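Side-chain contacts in ribosomal RNA processing protein 6 (Trypanosoma brucei brucei, PDB 4NLC), which probably degrades and trims RNA from the 3' end as an exosome-associated 3'-5' exoribonuclease, here represented by its catalytic core with the HRDC domain: residues N350-K353 with L354-I357; V294-E297 with I298-R302. The protein carries 1 engineered substitution. One frame throughout, in Å; residues are numbered along the deposited sequence.

Contact 1 (N350-K353 with L354-I357); sequences NVMK and LLQI
M352 and L355, three residues apart on helix 351-359, lie alongside each other and point the same way. Followed outward, M352 starts at a CB that leaves the helix away from the next turn. Its CG stands beside the backbone N (chi1 -65°), and two further bends, at chi2 and chi3, bring the thioether alongside L355: M352 SD lies 4.0 Å, and the terminal methyl M352 CE 3.8 Å, from L355 CD2. An unbranched, flexible methionine suits this exposed place, since it can lay its apolar end against a leucine that is itself buried. L355 meanwhile sets its CB 3.3 Å from V351 O.

The helix is the last of the HRDC domain, a small helical bundle, and its inner side, with L354 and L355, packs on V336 of helix 333-339. Its exposed side mixes M352 with polar groups. There M352 O takes two partners, the amide Q356 N at 2.9 Å and a water that donates to it at 3.1 Å. The same water donates to Q356 OE1 at 2.9 Å, tying side chain to backbone, while Q356 NE2 is bonded to D360 OD1 farther along.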
loop_
_atom_site.group_PDB
_atom_site.type_symbol
_atom_site.label_atom_id
_atom_site.label_comp_id
_atom_site.label_asym_id
_atom_site.label_seq_id
_atom_site.Cartn_x
_atom_site.Cartn_y
_atom_site.Cartn_z
ATOM N N ASN A 350 -25.905 13.866 -5.728
ATOM C CA ASN A 350 -26.858 12.749 -5.670
ATOM C C ASN A 350 -27.792 12.743 -4.454
ATOM O O ASN A 350 -28.323 11.691 -4.106
ATOM C CB ASN A 350 -26.114 11.416 -5.783
ATOM C CG ASN A 350 -25.323 11.292 -7.055
ATOM O OD1 ASN A 350 -24.118 11.544 -7.088
ATOM N ND2 ASN A 350 -25.999 10.978 -8.143
ATOM N N VAL A 351 -28.076 13.924 -3.871
ATOM C CA VAL A 351 -28.975 14.100 -2.707
ATOM C C VAL A 351 -30.402 13.537 -2.944
ATOM O O VAL A 351 -31.024 13.045 -1.990
ATOM C CB VAL A 351 -28.996 15.586 -2.236
ATOM C CG1 VAL A 351 -29.607 16.529 -3.285
ATOM C CG2 VAL A 351 -29.668 15.745 -0.879
ATOM N N MET A 352 -30.906 13.605 -4.206
ATOM C CA MET A 352 -32.247 13.132 -4.575
ATOM C C MET A 352 -32.328 11.606 -4.592
ATOM O O MET A 352 -33.382 11.041 -4.267
ATOM C CB MET A 352 -32.735 13.770 -5.889
ATOM C CG MET A 352 -32.934 15.299 -5.797
ATOM S SD MET A 352 -33.818 15.916 -4.316
ATOM C CE MET A 352 -35.499 15.428 -4.711
ATOM N N LYS A 353 -31.203 10.945 -4.914
ATOM C CA LYS A 353 -31.068 9.483 -4.904
ATOM C C LYS A 353 -31.068 8.978 -3.441
ATOM O O LYS A 353 -31.727 7.981 -3.142
ATOM C CB LYS A 353 -29.774 9.052 -5.643
ATOM C CG LYS A 353 -29.613 7.542 -5.810
ATOM C CD LYS A 353 -29.347 7.134 -7.263
ATOM C CE LYS A 353 -27.893 7.242 -7.680
ATOM N NZ LYS A 353 -27.690 6.795 -9.084
ATOM N N LEU A 354 -30.322 9.668 -2.535
ATOM C CA LEU A 354 -30.269 9.311 -1.107
ATOM C C LEU A 354 -31.654 9.487 -0.498
ATOM O O LEU A 354 -32.111 8.636 0.268
ATOM C CB LEU A 354 -29.254 10.176 -0.346
ATOM C CG LEU A 354 -27.794 10.023 -0.710
ATOM C CD1 LEU A 354 -26.971 11.124 -0.075
ATOM C CD2 LEU A 354 -27.264 8.701 -0.246
ATOM N N LEU A 355 -32.332 10.569 -0.884
ATOM C CA LEU A 355 -33.697 10.894 -0.481
ATOM C C LEU A 355 -34.693 9.841 -1.008
ATOM O O LEU A 355 -35.632 9.493 -0.300
ATOM C CB LEU A 355 -34.048 12.304 -0.987
ATOM C CG LEU A 355 -35.402 12.890 -0.615
ATOM C CD1 LEU A 355 -35.640 12.824 0.878
ATOM C CD2 LEU A 355 -35.531 14.313 -1.121
ATOM N N GLN A 356 -34.460 9.298 -2.215
ATOM C CA GLN A 356 -35.344 8.264 -2.772
ATOM C C GLN A 356 -35.228 6.955 -1.975
ATOM O O GLN A 356 -36.247 6.282 -1.735
ATOM C CB GLN A 356 -35.062 8.034 -4.276
ATOM C CG GLN A 356 -36.253 7.424 -5.029
ATOM C CD GLN A 356 -37.564 8.110 -4.723
ATOM O OE1 GLN A 356 -37.756 9.320 -4.954
ATOM N NE2 GLN A 356 -38.487 7.351 -4.167
ATOM N N ILE A 357 -33.983 6.621 -1.541
ATOM C CA ILE A 357 -33.663 5.441 -0.720
ATOM C C ILE A 357 -34.515 5.462 0.550
ATOM O O ILE A 357 -35.143 4.461 0.877
ATOM C CB ILE A 357 -32.131 5.327 -0.414
ATOM C CG1 ILE A 357 -31.351 4.858 -1.667
ATOM C CG2 ILE A 357 -31.857 4.400 0.801
ATOM C CD1 ILE A 357 -29.781 5.065 -1.618
HETATM O O HOH W 1 -36.375 11.836 -4.407
#

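Contact 2 (V294-E297 with I298-R302); sequences VARE and IFNWR
V294 and I298, one helical turn apart, form the tight side of this piece of helix 289-309. Their side chains run side by side in the same direction, with CG1 of V294 3.9 Å from CG1 of I298. I298 has CG1 beside its backbone N (chi1 -67°), which puts I298 CG1 3.3 Å from V294 O, so the branch lies close to the preceding turn. Branched aliphatic residues suit this buried strip: I298 reaches I325 of helix 319-328, and V294 meets L329.

The polar side is looser. R296, extended from CG to NE, passes N300 with R296 CG 4.0 Å from N300 ND2, the guanidinium and amide planes turned 71° apart. R296 forms a salt bridge with D273, and N300 ND2 bonds P272 O as well as a water. E297 is exposed, and its bent chain reaches N300 through that water, which donates to E297 OE2 at 2.7 Å and accepts from N300 ND2 at 2.9 Å. With helices 275-280, 319-328 and 351-359 packed around it and E297 on its exposed side, this is a largely buried helix of the HRDC helical bundle.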
loop_
_atom_site.group_PDB
_atom_site.type_symbol
_atom_site.label_atom_id
_atom_site.label_comp_id
_atom_site.label_asym_id
_atom_site.label_seq_id
_atom_site.Cartn_x
_atom_site.Cartn_y
_atom_site.Cartn_z
ATOM N N VAL A 294 -32.626 0.876 5.330
ATOM C CA VAL A 294 -32.018 2.155 4.970
ATOM C C VAL A 294 -30.501 2.128 5.239
ATOM O O VAL A 294 -29.744 2.587 4.392
ATOM C CB VAL A 294 -32.735 3.381 5.602
ATOM C CG1 VAL A 294 -31.939 4.670 5.380
ATOM C CG2 VAL A 294 -34.128 3.535 5.013
ATOM N N ALA A 295 -30.064 1.559 6.372
ATOM C CA ALA A 295 -28.626 1.440 6.684
ATOM C C ALA A 295 -27.877 0.714 5.551
ATOM O O ALA A 295 -26.888 1.236 5.060
ATOM C CB ALA A 295 -28.418 0.694 8.005
ATOM N N ARG A 296 -28.410 -0.444 5.101
ATOM C CA ARG A 296 -27.834 -1.298 4.069
ATOM C C ARG A 296 -27.770 -0.625 2.709
ATOM O O ARG A 296 -26.714 -0.665 2.057
ATOM C CB ARG A 296 -28.599 -2.631 3.995
ATOM C CG ARG A 296 -28.153 -3.568 2.852
ATOM C CD ARG A 296 -28.906 -4.888 2.871
ATOM N NE ARG A 296 -28.698 -5.651 1.638
ATOM C CZ ARG A 296 -29.062 -6.921 1.473
ATOM N NH1 ARG A 296 -29.640 -7.589 2.466
ATOM N NH2 ARG A 296 -28.832 -7.540 0.320
ATOM N N GLU A 297 -28.892 -0.017 2.279
ATOM C CA GLU A 297 -29.014 0.654 0.978
ATOM C C GLU A 297 -28.139 1.912 0.883
ATOM O O GLU A 297 -27.531 2.123 -0.160
ATOM C CB GLU A 297 -30.478 0.943 0.616
ATOM C CG GLU A 297 -31.367 -0.281 0.428
ATOM C CD GLU A 297 -31.097 -1.137 -0.793
ATOM O OE1 GLU A 297 -30.983 -0.576 -1.907
ATOM O OE2 GLU A 297 -31.032 -2.379 -0.640
ATOM N N ILE A 298 -28.063 2.735 1.959
ATOM C CA ILE A 298 -27.179 3.911 1.982
ATOM C C ILE A 298 -25.705 3.439 1.886
ATOM O O ILE A 298 -24.928 3.996 1.115
ATOM C CB ILE A 298 -27.398 4.822 3.220
ATOM C CG1 ILE A 298 -28.806 5.515 3.213
ATOM C CG2 ILE A 298 -26.247 5.850 3.371
ATOM C CD1 ILE A 298 -29.077 6.602 2.083
ATOM N N PHE A 299 -25.354 2.386 2.637
ATOM C CA PHE A 299 -24.015 1.828 2.626
ATOM C C PHE A 299 -23.650 1.280 1.246
ATOM O O PHE A 299 -22.533 1.496 0.785
ATOM C CB PHE A 299 -23.830 0.770 3.740
ATOM C CG PHE A 299 -22.374 0.395 3.926
ATOM C CD1 PHE A 299 -21.776 -0.575 3.122
ATOM C CD2 PHE A 299 -21.580 1.067 4.848
ATOM C CE1 PHE A 299 -20.414 -0.884 3.260
ATOM C CE2 PHE A 299 -20.228 0.737 5.001
ATOM C CZ PHE A 299 -19.652 -0.229 4.201
ATOM N N ASN A 300 -24.584 0.588 0.585
ATOM C CA ASN A 300 -24.333 0.033 -0.751
ATOM C C ASN A 300 -24.249 1.113 -1.791
ATOM O O ASN A 300 -23.408 1.015 -2.678
ATOM C CB ASN A 300 -25.331 -1.061 -1.114
ATOM C CG ASN A 300 -25.061 -2.303 -0.321
ATOM O OD1 ASN A 300 -24.058 -2.398 0.393
ATOM N ND2 ASN A 300 -25.930 -3.281 -0.426
ATOM N N TRP A 301 -25.063 2.183 -1.636
ATOM C CA TRP A 301 -24.991 3.349 -2.505
ATOM C C TRP A 301 -23.616 4.049 -2.303
ATOM O O TRP A 301 -22.984 4.468 -3.282
ATOM C CB TRP A 301 -26.130 4.341 -2.208
ATOM C CG TRP A 301 -26.000 5.570 -3.048
ATOM C CD1 TRP A 301 -26.427 5.721 -4.332
ATOM C CD2 TRP A 301 -25.207 6.732 -2.748
ATOM N NE1 TRP A 301 -25.976 6.916 -4.842
ATOM C CE2 TRP A 301 -25.234 7.561 -3.889
ATOM C CE3 TRP A 301 -24.494 7.165 -1.614
ATOM C CZ2 TRP A 301 -24.605 8.812 -3.922
ATOM C CZ3 TRP A 301 -23.855 8.397 -1.652
ATOM C CH2 TRP A 301 -23.922 9.211 -2.792
ATOM N N ARG A 302 -23.183 4.196 -1.039
ATOM C CA ARG A 302 -21.935 4.872 -0.680
ATOM C C ARG A 302 -20.745 4.196 -1.325
ATOM O O ARG A 302 -19.841 4.888 -1.790
ATOM C CB ARG A 302 -21.779 5.021 0.854
ATOM C CG ARG A 302 -20.619 5.917 1.268
ATOM C CD ARG A 302 -20.393 5.915 2.766
ATOM N NE ARG A 302 -19.882 4.630 3.208
ATOM C CZ ARG A 302 -18.931 4.469 4.113
ATOM N NH1 ARG A 302 -18.392 5.519 4.712
ATOM N NH2 ARG A 302 -18.509 3.259 4.423
HETATM O O HOH W 2 -28.559 -2.987 -1.571
#

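How the contacts relate
Both contacts are local, one-turn pairings along a helix of the HRDC domain, with centres about 11 Å apart, and their helices pack together. The join is made chiefly by W301 and I298 of contact 2, with E297 touching I357: L354 CD2 lies 3.5 Å from W301 CE3 and 3.6 Å from I298 CD1, while K353 CE lies 3.4 Å from W301 NE1. Contact 2 is the more buried, as befits a helix wrapped by several others; contact 1, on the domain's final helix, is only partly buried. Each has a water between polar groups, but it links backbone to side chain in contact 1 and two side chains in contact 2, where R296 also pairs with D273 outside the segments.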